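Local coordinates for protein precorrin-6A reductase (Rhodobacter capsulatus, PDB 4X7G) that probably catalyses the NADPH-dependent reduction of precorrin-6A in cobalamin biosynthesis, and holds NADP together with a reduced precorrin between two Rossmann-type domains, at residues L132-G135 with D141-A144; H149-L154 with T182-S187. All coordinates share one frame; numbering follows the deposited sequence.

Contact 1: residues L132-G135 with D141-A144. With 3Y8 (3-[(1R,2S,3S,7S,11S,16S,17R,18R,19R)-2,7,12,18-tetrakis(2-hydroxy-2-oxoethyl)-3,13-bis(3-hydroxy-3-oxopropyl)-1,2,5,7,11,17-hexamethyl-17-(3-oxidanyl-3-oxidanylidene-prop-1-enyl)-3,6,8,10,15,16,18,19,21,24-decahydrocorrin-8-yl]propanoic acid), chain C.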
loop_
_atom_site.group_PDB
_atom_site.type_symbol
_atom_site.label_atom_id
_atom_site.label_comp_id
_atom_site.label_asym_id
_atom_site.label_seq_id
_atom_site.Cartn_x
_atom_site.Cartn_y
_atom_site.Cartn_z
ATOM N N LEU A 132 6.143 3.816 -14.338
ATOM C CA LEU A 132 6.486 2.935 -13.236
ATOM C C LEU A 132 5.763 3.361 -12.052
ATOM O O LEU A 132 6.307 4.062 -11.184
ATOM C CB LEU A 132 7.964 2.935 -12.970
ATOM C CG LEU A 132 8.860 2.467 -13.997
ATOM C CD1 LEU A 132 10.321 2.463 -13.460
ATOM C CD2 LEU A 132 8.497 1.096 -14.437
ATOM N N ALA A 133 4.512 2.957 -11.916
ATOM C CA ALA A 133 3.656 3.398 -10.866
ATOM C C ALA A 133 3.780 2.562 -9.666
ATOM O O ALA A 133 2.824 2.013 -9.126
ATOM C CB ALA A 133 2.223 3.413 -11.398
ATOM N N ILE A 134 5.025 2.433 -9.178
ATOM C CA ILE A 134 5.467 1.507 -8.172
ATOM C C ILE A 134 6.217 2.210 -7.087
ATOM O O ILE A 134 6.740 1.513 -6.174
ATOM C CB ILE A 134 6.239 0.351 -8.726
ATOM C CG1 ILE A 134 7.522 0.875 -9.380
ATOM C CG2 ILE A 134 5.345 -0.499 -9.649
ATOM C CD1 ILE A 134 8.530 -0.217 -9.601
ATOM N N GLY A 135 6.216 3.521 -7.031
ATOM C CA GLY A 135 6.811 4.193 -5.892
ATOM C C GLY A 135 8.253 4.341 -6.078
ATOM O O GLY A 135 8.818 4.599 -7.157
ATOM N N ASP A 141 15.247 -1.751 -9.860
ATOM C CA ASP A 141 15.110 -2.985 -10.623
ATOM C C ASP A 141 15.077 -2.731 -12.139
ATOM O O ASP A 141 15.512 -3.467 -12.987
ATOM C CB ASP A 141 13.874 -3.768 -10.219
ATOM C CG ASP A 141 13.757 -4.079 -8.782
ATOM O OD1 ASP A 141 14.681 -3.849 -8.015
ATOM O OD2 ASP A 141 12.737 -4.584 -8.327
ATOM N N PHE A 142 14.463 -1.561 -12.527
ATOM C CA PHE A 142 14.287 -1.198 -13.913
ATOM C C PHE A 142 15.499 -0.656 -14.616
ATOM O O PHE A 142 15.523 -0.483 -15.790
ATOM C CB PHE A 142 13.049 -0.258 -14.106
ATOM C CG PHE A 142 11.800 -1.008 -13.831
ATOM C CD1 PHE A 142 11.391 -1.258 -12.566
ATOM C CD2 PHE A 142 11.051 -1.556 -14.866
ATOM C CE1 PHE A 142 10.253 -2.014 -12.345
ATOM C CE2 PHE A 142 9.902 -2.274 -14.605
ATOM C CZ PHE A 142 9.533 -2.546 -13.378
ATOM N N SER A 143 16.577 -0.532 -13.829
ATOM C CA SER A 143 17.881 -0.291 -14.375
ATOM C C SER A 143 18.380 -1.478 -15.171
ATOM O O SER A 143 19.321 -1.333 -15.950
ATOM C CB SER A 143 18.910 0.008 -13.265
ATOM O OG SER A 143 19.147 -1.150 -12.399
ATOM N N ALA A 144 17.699 -2.591 -15.114
ATOM C CA ALA A 144 17.983 -3.724 -16.017
ATOM C C ALA A 144 17.329 -3.587 -17.366
ATOM O O ALA A 144 17.617 -4.317 -18.311
ATOM C CB ALA A 144 17.499 -4.965 -15.344
HETATM C C48 3Y8 C . 4.351 6.437 4.098
HETATM C C47 3Y8 C . 1.824 8.386 3.830
HETATM C C43 3Y8 C . -4.206 8.175 2.450
HETATM C C42 3Y8 C . -3.057 8.013 1.368
HETATM C C41 3Y8 C . -2.757 6.526 1.394
HETATM C C38 3Y8 C . -2.505 3.209 -0.674
HETATM C C37 3Y8 C . -3.013 4.490 -1.208
HETATM C C36 3Y8 C . -2.720 6.901 -1.833
HETATM C C35 3Y8 C . -1.371 4.833 -3.759
HETATM C C32 3Y8 C . 0.668 5.141 -8.149
HETATM C C31 3Y8 C . 0.976 4.075 -7.015
HETATM C C2 3Y8 C . 2.608 3.053 -4.134
HETATM C C1 3Y8 C . 3.091 3.938 -2.930
HETATM C C4 3Y8 C . 0.842 4.379 -3.207
HETATM C C5 3Y8 C . -0.358 4.869 -2.854
HETATM C C7 3Y8 C . -2.023 5.720 -1.085
HETATM C C8 3Y8 C . -1.746 6.145 0.317
HETATM C C6 3Y8 C . -0.724 5.428 -1.576
HETATM C C3 3Y8 C . 1.287 3.742 -4.523
HETATM C C11 3Y8 C . 1.709 7.226 1.488
HETATM C C12 3Y8 C . 2.365 7.424 2.761
HETATM C C13 3Y8 C . 3.451 6.674 2.882
HETATM C C14 3Y8 C . 3.626 5.961 1.629
HETATM C C15 3Y8 C . 4.663 5.091 1.369
HETATM C C16 3Y8 C . 4.729 4.406 0.074
HETATM C C17 3Y8 C . 5.946 3.693 -0.449
HETATM C C18 3Y8 C . 5.451 3.233 -1.857
HETATM C C19 3Y8 C . 3.862 3.263 -1.791
HETATM C C20 3Y8 C . 3.815 5.195 -3.424
HETATM C C21 3Y8 C . 2.316 9.875 3.573
HETATM C C24 3Y8 C . 1.508 8.530 0.709
HETATM C C25 3Y8 C . 3.599 3.023 -5.311
HETATM C C26 3Y8 C . 2.240 1.644 -3.651
HETATM O O59 3Y8 C . 7.671 7.795 -2.795
HETATM C C57 3Y8 C . 7.691 7.109 -1.685
HETATM O O58 3Y8 C . 8.499 7.232 -0.727
HETATM C C56 3Y8 C . 6.733 5.950 -1.654
HETATM C C55 3Y8 C . 7.095 4.785 -0.679
HETATM C C54 3Y8 C . 6.385 2.553 0.440
HETATM C C60 3Y8 C . 5.881 1.848 -2.338
HETATM C C61 3Y8 C . 7.289 1.667 -2.670
HETATM O O62 3Y8 C . 7.671 0.442 -2.796
HETATM O O63 3Y8 C . 8.063 2.645 -2.860
HETATM N N24 3Y8 C . 3.609 4.090 -0.599
HETATM N N23 3Y8 C . 2.597 6.318 0.812
HETATM C C49 3Y8 C . 3.900 5.165 4.829
HETATM C C50 3Y8 C . 4.619 4.827 6.093
HETATM O O51 3Y8 C . 5.598 5.510 6.471
HETATM O O52 3Y8 C . 4.072 3.877 6.765
HETATM O O23 3Y8 C . 1.429 10.748 3.665
HETATM O O22 3Y8 C . 3.482 10.043 3.307
HETATM C C10 3Y8 C . 0.360 6.476 1.740
HETATM C C9 3Y8 C . -0.415 6.178 0.504
HETATM N N22 3Y8 C . 0.221 5.780 -0.680
HETATM O O44 3Y8 C . -5.346 7.916 2.040
HETATM O O45 3Y8 C . -3.901 8.694 3.442
HETATM O O39 3Y8 C . -3.404 2.464 -0.169
HETATM O O40 3Y8 C . -1.338 2.880 -0.874
HETATM N N21 3Y8 C . 1.839 4.455 -2.393
HETATM C C27 3Y8 C . 1.590 0.764 -4.758
HETATM O O28 3Y8 C . 2.375 0.145 -5.488
HETATM O O29 3Y8 C . 0.369 0.719 -4.873
HETATM C C30 3Y8 C . 1.183 4.763 -5.700
HETATM O O34 3Y8 C . 1.638 5.958 -8.366
HETATM O O33 3Y8 C . -0.395 4.853 -8.699
#
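Leu132 sets its methyl CD2 over one face of the Phe142 ring, 3.7 Å from the ring centroid and 13° off the normal, a CH-pi contact. The two side chains slide past each other in opposite directions, and the second methyl, Leu132 CD1, lies by the root of the ring, 3.8 Å from Phe142 CG. Ile134 adds an oblique touch farther along, its CD1 3.7 Å from Phe142 CE1. The isoleucine reaches there because CG1 sits between the backbone N and the carbonyl carbon (chi1 63°) and the chain then extends to CD1. Everything that touches is apolar and buried, and Val194 of strand 192-196 and Val120 of helix 116-122 also pack against Phe142. Replacing Phe142 by an alanine is likely to open a gap beside Leu132 CD2 and leave Ile134 CD1 without its aromatic neighbour. The other side of 141-144 is looser: Ser143 and Ala144 are exposed and take no part. Away from the ring, the backbone of 133-135 faces the ligand. Ala133 centres an inverse gamma turn, and Gly135 N, in a residue with no side chain to intervene, comes within 3.2 Å of C25 of the bound precorrin, 3Y8. This is the end of a parallel strand in a Rossmann-type sheet, where the loop leaving the C-terminal end of the strand lines the ligand pocket while its returning part packs on the domain's hydrophobic core.

Contact 2: residues H149-L154 with T182-S187. With 3Y8 (3-[(1R,2S,3S,7S,11S,16S,17R,18R,19R)-2,7,12,18-tetrakis(2-hydroxy-2-oxoethyl)-3,13-bis(3-hydroxy-3-oxopropyl)-1,2,5,7,11,17-hexamethyl-17-(3-oxidanyl-3-oxidanylidene-prop-1-enyl)-3,6,8,10,15,16,18,19,21,24-decahydrocorrin-8-yl]propanoic acid), chain C.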
loop_
_atom_site.group_PDB
_atom_site.type_symbol
_atom_site.label_atom_id
_atom_site.label_comp_id
_atom_site.label_asym_id
_atom_site.label_seq_id
_atom_site.Cartn_x
_atom_site.Cartn_y
_atom_site.Cartn_z
ATOM N N HIS A 149 11.955 5.248 -21.826
ATOM C CA HIS A 149 11.652 6.456 -21.028
ATOM C C HIS A 149 10.709 6.055 -19.878
ATOM O O HIS A 149 9.694 5.398 -20.185
ATOM C CB HIS A 149 10.975 7.517 -21.886
ATOM C CG HIS A 149 10.378 8.613 -21.066
ATOM N ND1 HIS A 149 11.140 9.483 -20.336
ATOM C CD2 HIS A 149 9.099 8.929 -20.799
ATOM C CE1 HIS A 149 10.365 10.242 -19.621
ATOM N NE2 HIS A 149 9.130 9.963 -19.899
ATOM N N TYR A 150 11.022 6.430 -18.698
ATOM C CA TYR A 150 10.255 6.125 -17.537
ATOM C C TYR A 150 9.630 7.381 -16.947
ATOM O O TYR A 150 10.311 8.429 -16.807
ATOM C CB TYR A 150 11.059 5.419 -16.484
ATOM C CG TYR A 150 11.517 4.025 -16.854
ATOM C CD1 TYR A 150 10.590 3.022 -16.925
ATOM C CD2 TYR A 150 12.838 3.728 -17.192
ATOM C CE1 TYR A 150 10.988 1.711 -17.271
ATOM C CE2 TYR A 150 13.236 2.469 -17.549
ATOM C CZ TYR A 150 12.299 1.472 -17.538
ATOM O OH TYR A 150 12.646 0.143 -17.835
ATOM N N LEU A 151 8.381 7.281 -16.572
ATOM C CA LEU A 151 7.700 8.255 -15.715
ATOM C C LEU A 151 7.654 7.718 -14.325
ATOM O O LEU A 151 7.173 6.539 -14.153
ATOM C CB LEU A 151 6.322 8.546 -16.249
ATOM C CG LEU A 151 5.413 9.472 -15.377
ATOM C CD1 LEU A 151 6.000 10.889 -15.335
ATOM C CD2 LEU A 151 4.018 9.504 -15.866
ATOM N N LEU A 152 8.080 8.419 -13.354
ATOM C CA LEU A 152 8.090 8.035 -11.954
ATOM C C LEU A 152 7.139 8.919 -11.185
ATOM O O LEU A 152 6.854 10.070 -11.610
ATOM C CB LEU A 152 9.498 8.200 -11.330
ATOM C CG LEU A 152 10.622 7.684 -12.155
ATOM C CD1 LEU A 152 11.955 7.932 -11.544
ATOM C CD2 LEU A 152 10.448 6.224 -12.477
ATOM N N ARG A 153 6.599 8.447 -10.090
ATOM C CA ARG A 153 5.733 9.250 -9.209
ATOM C C ARG A 153 6.228 8.963 -7.770
ATOM O O ARG A 153 6.108 7.841 -7.315
ATOM C CB ARG A 153 4.265 8.961 -9.429
ATOM C CG ARG A 153 3.385 9.745 -8.480
ATOM C CD ARG A 153 1.997 10.012 -9.052
ATOM N NE ARG A 153 1.233 8.813 -9.277
ATOM C CZ ARG A 153 0.051 8.749 -9.865
ATOM N NH1 ARG A 153 -0.558 7.629 -10.021
ATOM N NH2 ARG A 153 -0.455 9.859 -10.383
ATOM N N LEU A 154 6.750 9.971 -7.148
ATOM C CA LEU A 154 7.468 9.883 -5.894
ATOM C C LEU A 154 6.835 10.803 -4.870
ATOM O O LEU A 154 6.456 11.918 -5.187
ATOM C CB LEU A 154 8.948 10.314 -6.060
ATOM C CG LEU A 154 9.694 9.488 -7.102
ATOM C CD1 LEU A 154 11.099 10.091 -7.313
ATOM C CD2 LEU A 154 9.729 8.013 -6.860
ATOM N N THR A 182 -5.573 10.319 -15.755
ATOM C CA THR A 182 -5.788 10.434 -17.177
ATOM C C THR A 182 -4.942 11.558 -17.731
ATOM O O THR A 182 -4.248 11.403 -18.758
ATOM C CB THR A 182 -7.279 10.597 -17.530
ATOM O OG1 THR A 182 -7.985 9.478 -17.066
ATOM C CG2 THR A 182 -7.488 10.728 -19.019
ATOM N N GLU A 183 -4.951 12.723 -17.117
ATOM C CA GLU A 183 -4.182 13.834 -17.625
ATOM C C GLU A 183 -2.705 13.540 -17.593
ATOM O O GLU A 183 -1.987 13.904 -18.524
ATOM C CB GLU A 183 -4.532 15.102 -16.794
ATOM C CG GLU A 183 -3.630 16.275 -17.056
ATOM C CD GLU A 183 -3.686 16.851 -18.428
ATOM O OE1 GLU A 183 -4.625 16.595 -19.113
ATOM O OE2 GLU A 183 -2.740 17.528 -18.896
ATOM N N LEU A 184 -2.202 12.898 -16.558
ATOM C CA LEU A 184 -0.799 12.530 -16.497
ATOM C C LEU A 184 -0.406 11.569 -17.606
ATOM O O LEU A 184 0.589 11.784 -18.275
ATOM C CB LEU A 184 -0.537 11.963 -15.138
ATOM C CG LEU A 184 0.928 11.545 -14.902
ATOM C CD1 LEU A 184 1.830 12.755 -15.101
ATOM C CD2 LEU A 184 1.081 10.894 -13.567
ATOM N N LEU A 185 -1.159 10.521 -17.764
ATOM C CA LEU A 185 -0.786 9.526 -18.784
ATOM C C LEU A 185 -0.851 10.126 -20.169
ATOM O O LEU A 185 -0.044 9.794 -21.049
ATOM C CB LEU A 185 -1.706 8.324 -18.704
ATOM C CG LEU A 185 -1.639 7.485 -17.473
ATOM C CD1 LEU A 185 -2.658 6.345 -17.464
ATOM C CD2 LEU A 185 -0.310 6.840 -17.321
ATOM N N ARG A 186 -1.869 11.001 -20.419
ATOM C CA ARG A 186 -1.851 11.784 -21.694
ATOM C C ARG A 186 -0.646 12.705 -21.865
ATOM O O ARG A 186 0.057 12.688 -22.896
ATOM C CB ARG A 186 -3.131 12.609 -21.737
ATOM C CG ARG A 186 -4.396 11.796 -21.935
ATOM C CD ARG A 186 -5.479 12.597 -22.699
ATOM N NE ARG A 186 -5.663 13.877 -22.075
ATOM C CZ ARG A 186 -5.121 15.029 -22.449
ATOM N NH1 ARG A 186 -4.500 15.239 -23.628
ATOM N NH2 ARG A 186 -5.337 16.050 -21.649
ATOM N N SER A 187 -0.414 13.527 -20.927
ATOM C CA SER A 187 0.635 14.540 -21.046
ATOM C C SER A 187 2.023 13.930 -21.240
ATOM O O SER A 187 2.851 14.409 -22.059
ATOM C CB SER A 187 0.541 15.476 -19.871
ATOM O OG SER A 187 1.075 14.987 -18.680
HETATM C C48 3Y8 C . 4.351 6.437 4.098
HETATM C C47 3Y8 C . 1.824 8.386 3.830
HETATM C C43 3Y8 C . -4.206 8.175 2.450
HETATM C C42 3Y8 C . -3.057 8.013 1.368
HETATM C C41 3Y8 C . -2.757 6.526 1.394
HETATM C C38 3Y8 C . -2.505 3.209 -0.674
HETATM C C37 3Y8 C . -3.013 4.490 -1.208
HETATM C C36 3Y8 C . -2.720 6.901 -1.833
HETATM C C35 3Y8 C . -1.371 4.833 -3.759
HETATM C C32 3Y8 C . 0.668 5.141 -8.149
HETATM C C31 3Y8 C . 0.976 4.075 -7.015
HETATM C C2 3Y8 C . 2.608 3.053 -4.134
HETATM C C1 3Y8 C . 3.091 3.938 -2.930
HETATM C C4 3Y8 C . 0.842 4.379 -3.207
HETATM C C5 3Y8 C . -0.358 4.869 -2.854
HETATM C C7 3Y8 C . -2.023 5.720 -1.085
HETATM C C8 3Y8 C . -1.746 6.145 0.317
HETATM C C6 3Y8 C . -0.724 5.428 -1.576
HETATM C C3 3Y8 C . 1.287 3.742 -4.523
HETATM C C11 3Y8 C . 1.709 7.226 1.488
HETATM C C12 3Y8 C . 2.365 7.424 2.761
HETATM C C13 3Y8 C . 3.451 6.674 2.882
HETATM C C14 3Y8 C . 3.626 5.961 1.629
HETATM C C15 3Y8 C . 4.663 5.091 1.369
HETATM C C16 3Y8 C . 4.729 4.406 0.074
HETATM C C17 3Y8 C . 5.946 3.693 -0.449
HETATM C C18 3Y8 C . 5.451 3.233 -1.857
HETATM C C19 3Y8 C . 3.862 3.263 -1.791
HETATM C C20 3Y8 C . 3.815 5.195 -3.424
HETATM C C21 3Y8 C . 2.316 9.875 3.573
HETATM C C24 3Y8 C . 1.508 8.530 0.709
HETATM C C25 3Y8 C . 3.599 3.023 -5.311
HETATM C C26 3Y8 C . 2.240 1.644 -3.651
HETATM O O59 3Y8 C . 7.671 7.795 -2.795
HETATM C C57 3Y8 C . 7.691 7.109 -1.685
HETATM O O58 3Y8 C . 8.499 7.232 -0.727
HETATM C C56 3Y8 C . 6.733 5.950 -1.654
HETATM C C55 3Y8 C . 7.095 4.785 -0.679
HETATM C C54 3Y8 C . 6.385 2.553 0.440
HETATM C C60 3Y8 C . 5.881 1.848 -2.338
HETATM C C61 3Y8 C . 7.289 1.667 -2.670
HETATM O O62 3Y8 C . 7.671 0.442 -2.796
HETATM O O63 3Y8 C . 8.063 2.645 -2.860
HETATM N N24 3Y8 C . 3.609 4.090 -0.599
HETATM N N23 3Y8 C . 2.597 6.318 0.812
HETATM C C49 3Y8 C . 3.900 5.165 4.829
HETATM C C50 3Y8 C . 4.619 4.827 6.093
HETATM O O51 3Y8 C . 5.598 5.510 6.471
HETATM O O52 3Y8 C . 4.072 3.877 6.765
HETATM O O23 3Y8 C . 1.429 10.748 3.665
HETATM O O22 3Y8 C . 3.482 10.043 3.307
HETATM C C10 3Y8 C . 0.360 6.476 1.740
HETATM C C9 3Y8 C . -0.415 6.178 0.504
HETATM N N22 3Y8 C . 0.221 5.780 -0.680
HETATM O O44 3Y8 C . -5.346 7.916 2.040
HETATM O O45 3Y8 C . -3.901 8.694 3.442
HETATM O O39 3Y8 C . -3.404 2.464 -0.169
HETATM O O40 3Y8 C . -1.338 2.880 -0.874
HETATM N N21 3Y8 C . 1.839 4.455 -2.393
HETATM C C27 3Y8 C . 1.590 0.764 -4.758
HETATM O O28 3Y8 C . 2.375 0.145 -5.488
HETATM O O29 3Y8 C . 0.369 0.719 -4.873
HETATM C C30 3Y8 C . 1.183 4.763 -5.700
HETATM O O34 3Y8 C . 1.638 5.958 -8.366
HETATM O O33 3Y8 C . -0.395 4.853 -8.699
#
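Leu151 and Leu184 reach toward each other tip to tip, Leu151 CD2 lying 3.8 Å from Leu184 CG and 4.0 Å from each of that leucine's methyls, CD1 and CD2. Leu184 CD2 also lies 3.7 Å from Arg153 NH2, approaching the guanidinium obliquely. One leucine of helix 178-187 thus spans two residues on the same face of strand 149-154. Arg153 first runs out extended, with CG anti to the backbone N (chi1 178°), then bends at chi3 (64°), which brings the guanidinium edge to a propionate of 3Y8. Arg153 NE donates to 3Y8 O34 at 3.0 Å, with an N-H...O angle of 156°. Arg153 NH1 adds two weak bonds, to 3Y8 O33 at 3.1 Å and to 3Y8 O34 at 3.2 Å, so O34 is held by two nitrogens and the carboxylate carbon C32 lies near the guanidinium plane. In the next shell Asp181, just before 182-187, forms a salt bridge with NH2, and Phe176 makes a cation-pi contact with the arginine. Both probably help to set the guanidinium for the ligand, while Val170 of strand 167-171 and Phe131 of strand 129-132 pack along the side chain. The arginine thus pairs with an acid of the protein and a carboxylate of the bound reduced precorrin, consistent with a pocket that reads the ligand's acidic side chains through positive charge.

How the contacts relate
Each contact has one side on the same six-stranded parallel sheet: 132-135 starts at the last residue of strand 129-132, which pairs with 149-154 of contact 2. Leu132 N and Leu151 O, 2.9 Å apart, probably form one hydrogen bond of that pairing, and Leu132 also packs on Tyr150. Contact 1 packs the strand end and the loop after it against a later part of that loop, through apolar, wholly buried residues. Contact 2 sets a strand against a later helix, nearer the surface: Leu184 is partly exposed, Glu183, Arg186 and Ser187 exposed, and a charged group flanks the apolar touch. Contact 1 meets the ligand chiefly through backbone, contact 2 through the arginine side chain.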